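Local structure of calcium uptake protein 2, mitochondrial (Homo sapiens, 6LB7) at residues Phe17-His22 with Tyr27-Asp32; Phe35-Glu40 with Phe89-Leu94; Trp210-Thr215 with Lys296-Asp301; Lys243-Phe248 with Gly313-Arg318. The protein binds calcium through an EF-hand and probably takes part in regulating calcium uptake into mitochondria. All blocks are in the same frame, centred on the assembly; numbering follows the deposited sequence.

Contact 1 of 4, residues Phe17-His22 with Tyr27-Asp32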
# COMPACT_ATOMS: atom_id res chain seq x y z
N PHE B 17 -14.94 24.17 -12.67
CA PHE B 17 -14.30 25.20 -11.87
C PHE B 17 -13.35 26.08 -12.66
O PHE B 17 -13.00 27.17 -12.19
CB PHE B 17 -13.53 24.57 -10.70
CG PHE B 17 -14.38 24.31 -9.50
CD1 PHE B 17 -14.51 25.27 -8.50
CD2 PHE B 17 -15.06 23.11 -9.36
CE1 PHE B 17 -15.30 25.03 -7.39
CE2 PHE B 17 -15.84 22.86 -8.25
CZ PHE B 17 -15.97 23.83 -7.27
N SER B 18 -12.89 25.64 -13.83
CA SER B 18 -11.98 26.45 -14.63
C SER B 18 -12.63 27.76 -15.06
O SER B 18 -13.75 27.77 -15.58
CB SER B 18 -11.52 25.67 -15.86
OG SER B 18 -10.81 24.51 -15.47
N SER B 19 -11.93 28.87 -14.86
CA SER B 19 -12.41 30.17 -15.29
C SER B 19 -11.69 30.67 -16.54
O SER B 19 -11.96 31.80 -16.99
CB SER B 19 -12.26 31.19 -14.16
OG SER B 19 -10.91 31.46 -13.85
N LEU B 20 -10.81 29.87 -17.13
CA LEU B 20 -9.98 30.30 -18.25
C LEU B 20 -10.03 29.27 -19.37
O LEU B 20 -10.22 28.07 -19.13
CB LEU B 20 -8.52 30.51 -17.80
CG LEU B 20 -8.27 31.62 -16.77
CD1 LEU B 20 -6.78 31.76 -16.51
CD2 LEU B 20 -8.86 32.93 -17.24
N GLU B 21 -9.85 29.74 -20.60
CA GLU B 21 -9.83 28.90 -21.79
C GLU B 21 -8.77 29.43 -22.76
O GLU B 21 -8.58 30.63 -22.87
CB GLU B 21 -11.21 28.85 -22.46
CG GLU B 21 -11.33 27.89 -23.65
CD GLU B 21 -10.95 28.52 -24.99
OE1 GLU B 21 -11.02 29.76 -25.10
OE2 GLU B 21 -10.57 27.78 -25.92
N HIS B 22 -8.09 28.51 -23.44
CA HIS B 22 -7.14 28.90 -24.48
C HIS B 22 -7.01 27.73 -25.45
O HIS B 22 -6.66 26.62 -25.04
CB HIS B 22 -5.79 29.26 -23.87
CG HIS B 22 -4.74 29.58 -24.88
ND1 HIS B 22 -4.72 30.76 -25.59
CD2 HIS B 22 -3.66 28.87 -25.30
CE1 HIS B 22 -3.67 30.77 -26.40
NE2 HIS B 22 -3.01 29.64 -26.23
N TYR B 27 -8.28 26.02 -18.14
CA TYR B 27 -7.28 26.26 -17.11
C TYR B 27 -7.95 26.82 -15.86
O TYR B 27 -8.93 27.57 -15.95
CB TYR B 27 -6.17 27.20 -17.59
CG TYR B 27 -5.40 26.65 -18.77
CD1 TYR B 27 -5.77 26.96 -20.08
CD2 TYR B 27 -4.32 25.79 -18.59
CE1 TYR B 27 -5.07 26.44 -21.17
CE2 TYR B 27 -3.61 25.29 -19.65
CZ TYR B 27 -3.99 25.61 -20.94
OH TYR B 27 -3.29 25.09 -21.99
N MET B 28 -7.43 26.44 -14.70
CA MET B 28 -7.76 27.06 -13.43
C MET B 28 -6.78 28.17 -13.11
O MET B 28 -5.59 28.08 -13.40
CB MET B 28 -7.71 26.02 -12.32
CG MET B 28 -8.79 25.00 -12.33
SD MET B 28 -8.41 23.80 -11.03
CE MET B 28 -10.04 23.12 -10.75
N THR B 29 -7.28 29.23 -12.47
CA THR B 29 -6.40 30.08 -11.68
C THR B 29 -6.15 29.42 -10.33
O THR B 29 -6.87 28.51 -9.94
CB THR B 29 -7.02 31.45 -11.45
OG1 THR B 29 -8.24 31.30 -10.69
CG2 THR B 29 -7.29 32.18 -12.80
N PRO B 30 -5.14 29.88 -9.58
CA PRO B 30 -4.97 29.37 -8.21
C PRO B 30 -6.22 29.54 -7.35
O PRO B 30 -6.54 28.66 -6.54
CB PRO B 30 -3.78 30.19 -7.68
CG PRO B 30 -2.97 30.48 -8.95
CD PRO B 30 -4.01 30.71 -10.03
N ARG B 31 -6.95 30.64 -7.53
CA ARG B 31 -8.22 30.82 -6.85
C ARG B 31 -9.20 29.70 -7.20
O ARG B 31 -9.82 29.10 -6.31
CB ARG B 31 -8.82 32.19 -7.21
CG ARG B 31 -10.15 32.54 -6.52
CD ARG B 31 -10.54 33.98 -6.84
NE ARG B 31 -11.70 34.45 -6.09
CZ ARG B 31 -12.96 34.16 -6.42
NH1 ARG B 31 -13.20 33.41 -7.49
NH2 ARG B 31 -13.97 34.62 -5.69
N ASP B 32 -9.36 29.43 -8.51
CA ASP B 32 -10.20 28.31 -8.95
C ASP B 32 -9.81 27.02 -8.26
O ASP B 32 -10.67 26.24 -7.83
CB ASP B 32 -10.06 28.09 -10.46
CG ASP B 32 -10.65 29.20 -11.30
OD1 ASP B 32 -11.48 29.99 -10.80
OD2 ASP B 32 -10.28 29.26 -12.50
O HOH W 1 -4.00 25.79 -24.42

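Contact 2 of 4, residues Phe35-Glu40 with Phe89-Leu94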
# COMPACT_ATOMS: atom_id res chain seq x y z
N PHE B 35 -10.81 26.77 -4.59
CA PHE B 35 -12.25 26.56 -4.44
C PHE B 35 -12.64 25.13 -4.79
O PHE B 35 -13.48 24.52 -4.11
CB PHE B 35 -13.02 27.55 -5.31
CG PHE B 35 -13.00 28.96 -4.79
CD1 PHE B 35 -12.38 29.27 -3.59
CD2 PHE B 35 -13.63 29.97 -5.48
CE1 PHE B 35 -12.38 30.56 -3.10
CE2 PHE B 35 -13.63 31.26 -5.00
CZ PHE B 35 -13.00 31.56 -3.81
N SER B 36 -12.07 24.57 -5.86
CA SER B 36 -12.40 23.20 -6.23
C SER B 36 -11.99 22.20 -5.15
O SER B 36 -12.55 21.10 -5.06
CB SER B 36 -11.75 22.85 -7.57
OG SER B 36 -10.40 22.44 -7.40
N VAL B 37 -11.02 22.55 -4.31
CA VAL B 37 -10.60 21.65 -3.25
C VAL B 37 -11.53 21.77 -2.04
O VAL B 37 -11.84 20.77 -1.38
CB VAL B 37 -9.13 21.94 -2.90
CG1 VAL B 37 -8.75 21.31 -1.58
CG2 VAL B 37 -8.21 21.46 -4.03
N MET B 38 -11.99 22.97 -1.73
CA MET B 38 -12.78 23.17 -0.54
C MET B 38 -14.25 22.86 -0.76
O MET B 38 -14.92 22.38 0.15
CB MET B 38 -12.63 24.61 -0.04
CG MET B 38 -11.22 24.92 0.49
SD MET B 38 -11.28 26.38 1.52
CE MET B 38 -11.78 27.61 0.32
N PHE B 39 -14.77 23.14 -1.96
CA PHE B 39 -16.20 23.11 -2.24
C PHE B 39 -16.54 22.07 -3.29
O PHE B 39 -15.75 21.78 -4.19
CB PHE B 39 -16.71 24.48 -2.71
CG PHE B 39 -16.31 25.62 -1.81
CD1 PHE B 39 -16.81 25.71 -0.52
CD2 PHE B 39 -15.44 26.60 -2.25
CE1 PHE B 39 -16.44 26.75 0.31
CE2 PHE B 39 -15.06 27.64 -1.41
CZ PHE B 39 -15.56 27.72 -0.14
N GLU B 40 -17.78 21.59 -3.25
CA GLU B 40 -18.23 20.66 -4.31
C GLU B 40 -18.73 21.54 -5.45
O GLU B 40 -18.42 21.21 -6.55
CB GLU B 40 -19.34 19.76 -3.82
CG GLU B 40 -18.96 19.01 -2.59
CD GLU B 40 -19.90 17.86 -2.34
OE1 GLU B 40 -19.90 16.95 -3.17
OE2 GLU B 40 -20.62 17.90 -1.33
N PHE B 89 -2.07 16.45 -10.45
CA PHE B 89 -0.86 16.29 -9.67
C PHE B 89 -1.00 16.89 -8.27
O PHE B 89 -0.65 16.26 -7.27
CB PHE B 89 0.32 16.92 -10.41
CG PHE B 89 1.59 16.89 -9.62
CD1 PHE B 89 2.12 18.05 -9.10
CD2 PHE B 89 2.23 15.68 -9.37
CE1 PHE B 89 3.29 18.01 -8.36
CE2 PHE B 89 3.38 15.64 -8.63
CZ PHE B 89 3.91 16.80 -8.12
N LEU B 90 -1.52 18.12 -8.20
CA LEU B 90 -1.72 18.78 -6.91
C LEU B 90 -2.72 18.00 -6.05
O LEU B 90 -2.54 17.88 -4.84
CB LEU B 90 -2.20 20.21 -7.12
CG LEU B 90 -1.23 21.16 -7.83
CD1 LEU B 90 -1.95 22.40 -8.29
CD2 LEU B 90 -0.03 21.54 -6.92
N LEU B 91 -3.74 17.42 -6.67
CA LEU B 91 -4.71 16.68 -5.88
C LEU B 91 -4.08 15.44 -5.27
O LEU B 91 -4.35 15.10 -4.12
CB LEU B 91 -5.93 16.29 -6.73
CG LEU B 91 -7.01 17.31 -7.12
CD1 LEU B 91 -8.13 16.54 -7.84
CD2 LEU B 91 -7.58 18.04 -5.91
N THR B 92 -3.23 14.73 -6.03
CA THR B 92 -2.60 13.55 -5.43
C THR B 92 -1.72 13.93 -4.25
O THR B 92 -1.65 13.19 -3.25
CB THR B 92 -1.78 12.75 -6.46
OG1 THR B 92 -0.65 13.50 -6.90
CG2 THR B 92 -2.62 12.40 -7.67
N ILE B 93 -1.08 15.10 -4.32
CA ILE B 93 -0.17 15.50 -3.25
C ILE B 93 -0.93 15.73 -1.96
O ILE B 93 -0.47 15.33 -0.88
CB ILE B 93 0.63 16.75 -3.68
CG1 ILE B 93 1.53 16.43 -4.88
CG2 ILE B 93 1.41 17.33 -2.49
CD1 ILE B 93 2.47 15.20 -4.70
N LEU B 94 -2.13 16.33 -2.04
CA LEU B 94 -2.93 16.63 -0.85
C LEU B 94 -3.27 15.39 -0.04
O LEU B 94 -3.51 15.51 1.17
CB LEU B 94 -4.23 17.34 -1.26
CG LEU B 94 -4.10 18.78 -1.74
CD1 LEU B 94 -5.47 19.31 -2.14
CD2 LEU B 94 -3.50 19.64 -0.65

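Contact 3 of 4, residues Trp210-Thr215 with Lys296-Asp301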
# COMPACT_ATOMS: atom_id res chain seq x y z
N TRP B 210 -16.81 20.91 9.22
CA TRP B 210 -15.74 20.56 8.30
C TRP B 210 -15.70 19.05 8.06
O TRP B 210 -15.62 18.59 6.91
CB TRP B 210 -14.39 21.05 8.86
CG TRP B 210 -13.22 20.53 8.08
CD1 TRP B 210 -12.69 21.06 6.93
CD2 TRP B 210 -12.42 19.38 8.40
NE1 TRP B 210 -11.62 20.31 6.52
CE2 TRP B 210 -11.43 19.28 7.41
CE3 TRP B 210 -12.45 18.43 9.43
CZ2 TRP B 210 -10.48 18.25 7.40
CZ3 TRP B 210 -11.50 17.40 9.42
CH2 TRP B 210 -10.53 17.32 8.41
N LEU B 211 -15.75 18.27 9.13
CA LEU B 211 -15.53 16.83 9.01
C LEU B 211 -16.62 16.17 8.16
O LEU B 211 -16.34 15.23 7.40
CB LEU B 211 -15.47 16.19 10.40
CG LEU B 211 -15.21 14.69 10.55
CD1 LEU B 211 -13.84 14.35 10.07
CD2 LEU B 211 -15.35 14.27 12.01
N LEU B 212 -17.85 16.65 8.27
CA LEU B 212 -19.02 16.07 7.61
C LEU B 212 -19.35 16.77 6.30
O LEU B 212 -20.37 16.46 5.69
CB LEU B 212 -20.23 16.15 8.56
CG LEU B 212 -20.14 15.29 9.83
CD1 LEU B 212 -21.24 15.64 10.81
CD2 LEU B 212 -20.21 13.83 9.43
N PHE B 213 -18.51 17.70 5.86
CA PHE B 213 -18.87 18.54 4.72
C PHE B 213 -19.09 17.74 3.44
O PHE B 213 -19.93 18.12 2.62
CB PHE B 213 -17.79 19.59 4.52
CG PHE B 213 -18.19 20.69 3.57
CD1 PHE B 213 -19.17 21.59 3.92
CD2 PHE B 213 -17.57 20.82 2.35
CE1 PHE B 213 -19.53 22.61 3.06
CE2 PHE B 213 -17.93 21.84 1.47
CZ PHE B 213 -18.90 22.73 1.83
N PHE B 214 -18.35 16.65 3.25
CA PHE B 214 -18.50 15.83 2.05
C PHE B 214 -19.29 14.54 2.31
O PHE B 214 -19.20 13.59 1.52
CB PHE B 214 -17.12 15.50 1.47
CG PHE B 214 -16.41 16.71 0.90
CD1 PHE B 214 -16.86 17.30 -0.26
CD2 PHE B 214 -15.33 17.26 1.56
CE1 PHE B 214 -16.22 18.43 -0.78
CE2 PHE B 214 -14.68 18.38 1.06
CZ PHE B 214 -15.13 18.97 -0.11
N THR B 215 -20.05 14.50 3.39
CA THR B 215 -20.77 13.31 3.82
C THR B 215 -22.25 13.49 3.55
O THR B 215 -22.91 14.31 4.19
CB THR B 215 -20.54 13.04 5.31
OG1 THR B 215 -19.16 12.69 5.51
CG2 THR B 215 -21.44 11.90 5.78
N LYS B 296 -18.15 11.86 20.48
CA LYS B 296 -19.55 12.30 20.59
C LYS B 296 -20.30 12.08 19.28
O LYS B 296 -21.49 11.74 19.29
CB LYS B 296 -19.63 13.77 21.01
CG LYS B 296 -19.08 14.08 22.39
CD LYS B 296 -20.07 13.77 23.49
CE LYS B 296 -19.62 14.39 24.82
NZ LYS B 296 -19.50 15.88 24.70
N ILE B 297 -19.63 12.28 18.14
CA ILE B 297 -20.32 12.13 16.85
C ILE B 297 -20.52 10.66 16.49
O ILE B 297 -21.57 10.28 15.96
CB ILE B 297 -19.56 12.87 15.73
CG1 ILE B 297 -19.46 14.38 16.00
CG2 ILE B 297 -20.23 12.61 14.38
CD1 ILE B 297 -18.52 15.09 15.00
N PHE B 298 -19.50 9.83 16.70
CA PHE B 298 -19.50 8.47 16.17
C PHE B 298 -19.60 7.39 17.25
O PHE B 298 -19.41 6.22 16.95
CB PHE B 298 -18.26 8.25 15.30
CG PHE B 298 -18.18 9.15 14.08
CD1 PHE B 298 -17.41 10.31 14.11
CD2 PHE B 298 -18.87 8.83 12.92
CE1 PHE B 298 -17.33 11.14 13.00
CE2 PHE B 298 -18.80 9.67 11.80
CZ PHE B 298 -18.02 10.82 11.84
N ASP B 299 -19.90 7.75 18.50
CA ASP B 299 -20.33 6.72 19.46
C ASP B 299 -21.83 6.58 19.25
O ASP B 299 -22.63 7.34 19.79
CB ASP B 299 -19.98 7.07 20.90
CG ASP B 299 -20.62 6.10 21.92
OD1 ASP B 299 -21.14 5.04 21.52
OD2 ASP B 299 -20.57 6.38 23.13
N LEU B 300 -22.20 5.60 18.42
CA LEU B 300 -23.57 5.45 17.95
C LEU B 300 -24.40 4.50 18.80
O LEU B 300 -25.62 4.42 18.59
CB LEU B 300 -23.57 4.96 16.49
CG LEU B 300 -22.88 5.86 15.46
CD1 LEU B 300 -23.15 5.36 14.05
CD2 LEU B 300 -23.28 7.32 15.60
N ASP B 301 -23.78 3.77 19.74
CA ASP B 301 -24.49 2.81 20.58
C ASP B 301 -24.68 3.28 22.01
O ASP B 301 -25.48 2.67 22.73
CB ASP B 301 -23.75 1.46 20.59
CG ASP B 301 -23.71 0.81 19.23
OD1 ASP B 301 -24.62 1.09 18.42
OD2 ASP B 301 -22.78 0.01 18.97

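Contact 4 of 4, residues Lys243-Phe248 with Gly313-Arg318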
# COMPACT_ATOMS: atom_id res chain seq x y z
N LYS B 243 -4.58 21.21 12.38
CA LYS B 243 -3.56 20.71 11.47
C LYS B 243 -3.15 19.28 11.82
O LYS B 243 -2.93 18.45 10.93
CB LYS B 243 -2.32 21.62 11.47
CG LYS B 243 -2.52 22.96 10.78
CD LYS B 243 -1.28 23.87 10.93
CE LYS B 243 -1.46 25.12 10.10
NZ LYS B 243 -0.31 26.05 10.14
N SER B 244 -3.05 18.97 13.12
CA SER B 244 -2.67 17.62 13.53
C SER B 244 -3.69 16.59 13.08
O SER B 244 -3.33 15.50 12.64
CB SER B 244 -2.49 17.53 15.05
OG SER B 244 -1.49 18.43 15.45
N PHE B 245 -4.98 16.92 13.21
CA PHE B 245 -6.00 16.00 12.71
C PHE B 245 -5.89 15.83 11.21
O PHE B 245 -6.03 14.71 10.70
CB PHE B 245 -7.41 16.46 13.06
CG PHE B 245 -8.45 15.43 12.74
CD1 PHE B 245 -8.74 14.42 13.65
CD2 PHE B 245 -9.11 15.44 11.50
CE1 PHE B 245 -9.68 13.45 13.35
CE2 PHE B 245 -10.06 14.47 11.19
CZ PHE B 245 -10.34 13.47 12.13
N CYS B 246 -5.68 16.93 10.48
CA CYS B 246 -5.58 16.80 9.03
C CYS B 246 -4.39 15.93 8.64
O CYS B 246 -4.48 15.15 7.68
CB CYS B 246 -5.49 18.18 8.36
SG CYS B 246 -7.00 19.16 8.53
N HIS B 247 -3.27 16.06 9.33
CA HIS B 247 -2.13 15.17 9.06
C HIS B 247 -2.49 13.71 9.33
O HIS B 247 -2.08 12.81 8.59
CB HIS B 247 -0.92 15.58 9.90
CG HIS B 247 -0.30 16.87 9.47
ND1 HIS B 247 0.22 17.78 10.36
CD2 HIS B 247 -0.11 17.39 8.23
CE1 HIS B 247 0.70 18.81 9.69
NE2 HIS B 247 0.51 18.60 8.40
N PHE B 248 -3.26 13.46 10.40
CA PHE B 248 -3.71 12.10 10.70
C PHE B 248 -4.58 11.52 9.57
O PHE B 248 -4.53 10.31 9.31
CB PHE B 248 -4.46 12.08 12.04
CG PHE B 248 -5.50 10.99 12.16
CD1 PHE B 248 -5.13 9.71 12.55
CD2 PHE B 248 -6.85 11.25 11.90
CE1 PHE B 248 -6.09 8.69 12.66
CE2 PHE B 248 -7.81 10.25 12.02
CZ PHE B 248 -7.42 8.96 12.40
N GLY B 313 -15.54 5.79 7.16
CA GLY B 313 -16.27 6.20 5.98
C GLY B 313 -16.29 7.70 5.78
O GLY B 313 -16.06 8.20 4.67
N VAL B 314 -16.58 8.45 6.85
CA VAL B 314 -16.60 9.91 6.76
C VAL B 314 -15.20 10.45 6.44
O VAL B 314 -15.05 11.39 5.65
CB VAL B 314 -17.17 10.52 8.06
CG1 VAL B 314 -16.97 12.05 8.10
CG2 VAL B 314 -18.66 10.17 8.20
N LEU B 315 -14.17 9.87 7.05
CA LEU B 315 -12.80 10.26 6.75
C LEU B 315 -12.49 10.05 5.29
O LEU B 315 -11.83 10.88 4.65
CB LEU B 315 -11.82 9.45 7.62
CG LEU B 315 -11.76 9.82 9.10
CD1 LEU B 315 -10.64 9.07 9.77
CD2 LEU B 315 -11.58 11.31 9.24
N LYS B 316 -12.95 8.92 4.73
CA LYS B 316 -12.77 8.68 3.30
C LYS B 316 -13.58 9.66 2.46
O LYS B 316 -13.12 10.07 1.40
CB LYS B 316 -13.09 7.23 2.97
CG LYS B 316 -11.98 6.25 3.40
CD LYS B 316 -12.30 4.81 3.00
CE LYS B 316 -12.84 4.00 4.18
NZ LYS B 316 -14.04 3.16 3.85
N ASN B 317 -14.78 10.06 2.91
CA ASN B 317 -15.45 11.17 2.24
C ASN B 317 -14.55 12.41 2.21
O ASN B 317 -14.42 13.06 1.17
CB ASN B 317 -16.78 11.54 2.94
CG ASN B 317 -17.81 10.39 2.97
OD1 ASN B 317 -18.61 10.32 3.90
ND2 ASN B 317 -17.81 9.53 1.95
N ARG B 318 -13.93 12.76 3.35
CA ARG B 318 -13.07 13.95 3.40
C ARG B 318 -11.95 13.84 2.38
O ARG B 318 -11.76 14.73 1.55
CB ARG B 318 -12.46 14.13 4.80
CG ARG B 318 -13.29 14.83 5.88
CD ARG B 318 -13.65 16.31 5.62
NE ARG B 318 -12.74 17.05 4.76
CZ ARG B 318 -12.96 18.29 4.31
NH1 ARG B 318 -14.07 18.95 4.64
NH2 ARG B 318 -12.06 18.87 3.51

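Contact 1 of 4, residues Phe17-His22 with Tyr27-Asp32
Ser19 and Asp32 form the tight end of this contact, where one carboxylate oxygen collects three donors. Ser19 OG lies 2.7 Å from Asp32 OD2 and uses the syn lone pair of that oxygen, while Ser19 N (2.9 Å from the same Asp32 OD2) comes from above the carboxylate plane. With chi1 at 67°, the Ser19 hydroxyl is placed so that both groups of one residue can grip OD2. The third donor is Thr29 N, 3.0 Å from Asp32 OD2; in return Asp32 N donates to Thr29 OG1 at 3.1 Å, and the pair is a capping box at the start of helix 30-38. Three bonds on one oxygen should fix the carboxylate's rotation and probably favour its charged form.

Leu20 and Tyr27 are an antiparallel hydrogen-bonded pair: Tyr27 N reaches Leu20 O at 3.0 Å, the straighter bond (161°), and Leu20 N reaches Tyr27 O at 3.2 Å. At the far end the fit is looser. The Tyr27 ring has His22 CB 4.0 Å from its CE1, and a water in the ring plane bridges Tyr27 OH to His22 O. The Glu21 CB bond points away from the other segment; its carboxylate forms a salt bridge with Lys50.

The hairpin of strands 20-22 and 25-27 is extended by strand 49-50 alongside 20-22, Phe17 leans on Phe35 and Ser36 of helix 30-38, and Thr29 OG1 is also bonded to Asp78.

Contact 2 of 4, residues Phe35-Glu40 with Phe89-Leu94
Val37 and Leu91 mark the closest backbone approach, their CA atoms 8.1 Å apart, between the end of helix 30-38 and the C-terminal part of helix 84-94. No hydrogen bond crosses the gap, and the contact buries only 99 Å² in all, so methyl groups do the work. Val37 points at the other helix and uses both branches. Its chi1 of 165° sets CG1 anti to the backbone N and CG2 beside it, which spreads the two methyls over neighbouring leucines. Val37 CG1 meets Leu94 CD1 head on, tip to tip, at 3.9 Å. Val37 CG2 lies 4.0 Å from Leu91 CD2, and the two side chains run alongside one another, pointing opposite ways. Val37 CG2 is also 4.0 Å from Leu94 CD1, so one valine bears on two leucines three residues apart, on one side of their helix.

Leu94 also touches Ile187 of helix 173-196, and Leu91 packs on an apolar side chain of another chain. Val37 O accepts a bond from Arg321 as its helix ends. The arrangement is plain apolar helix-to-helix packing in the helical half that holds the calcium-binding EF-hand loop, which follows helix 99-108.

Contact 3 of 4, residues Trp210-Thr215 with Lys296-Asp301
Leu211 CD2 reaches the rim of the Phe298 ring, 3.8 Å from Phe298 CE1 and near the ring plane, so the methyl meets an edge and not a face. The two side chains come from opposite directions. The same Leu211 CD2 lies 4.4 Å from Ile297 CD1, and Leu212 CD2 adds a looser touch, 4.4 Å from Phe298 CZ. Chi1 of -178° sets the Leu211 CG anti to the backbone N, and chi2 of 65° then helps bring CD2 to both partners.

Its own neighbour packs on the Phe298 ring: Ile297 CG2 sits 3.5 Å above one face, offset toward the rim. Phe298 lies in the C-terminal part of the incoming helix of what the order helix 288-298, acidic loop, helix 308-320 marks as a probable EF-hand. Asp299 and Asp301 open that loop, with Asp299 OD1 accepting from Gly302 N and, weakly, from Asp301 N. The calcium ion seen here lies in another loop, the one containing Asp109 and Glu120.

Further out, the Tyr223 ring and Val314 press on Phe298, and Asn226 donates to Ile297 O. On the other side Phe245 packs on Leu211, while Leu212 begins a type I turn that closes with Thr215 N on Leu212 O, and the Leu212 side chain rests on Tyr223 and Trp224.

Contact 4 of 4, residues Lys243-Phe248 with Gly313-Arg318
Leu315 reaches out between Phe245 and Phe248, and its two methyls divide the work. Followed outward, the side chain sets out with CB toward helix 239-249, yet CB meets nothing of that segment within 4.2 Å. CG is still 4.9 Å from Phe248 CE2, so contact is made only at the branches. Chi1 of -73° places CG beside the backbone N, anti to the carbonyl carbon, and from there the fork opens toward both rings. Leu315 CD1 goes to Phe248, 3.8 Å from its CE2 and 4.2 Å from its CZ, the side chains crossing at about a right angle. Leu315 CD2 goes to Phe245, 3.8 Å from its CZ and 4.0 Å from its CE2, at a more slanted crossing. Both approaches are oblique to the ring planes.

The two phenylalanines sit one turn apart and support each other. Phe248 CD2 lies 3.9 Å above one face of the Phe245 ring, offset toward the rim, and Phe245 O lies at the edge of the Phe248 ring, in its plane. No hydrogen bond crosses between the segments; the contact is apolar packing of the kind expected inside an EF-hand lobe, here involving the outgoing helix of a probable EF-hand.

Around it, Phe207 and Phe255 stand edge-to-face to Phe245 and Phe248, respectively. Leu211 of helix 204-211 packs on Leu315, and Arg318, further along helix 308-320, is salt-bridged to Glu191 of the long helix 173-196.

Overall arrangement
From the N terminus, contact 1 closes the short hairpin turn between residues 22 and 27 and leads into helix 30-38. Contact 2 uses the end of that same helix and spans 48 residues to helix 84-94; it follows contact 1 in series and touches it where Phe17 and Met28 meet Ser36. The other two lie in the C-terminal half and cross, their segments alternating as 210-215, 243-248, 296-301 and 313-318. Contact 3 spans 80 residues, contact 4 spans 64, and they join at Trp210 O with Arg318 and at Thr215 with Asn317. Phe213 and Phe214 pack against Met38 O, linking contact 3 to contact 2 and thus the two halves.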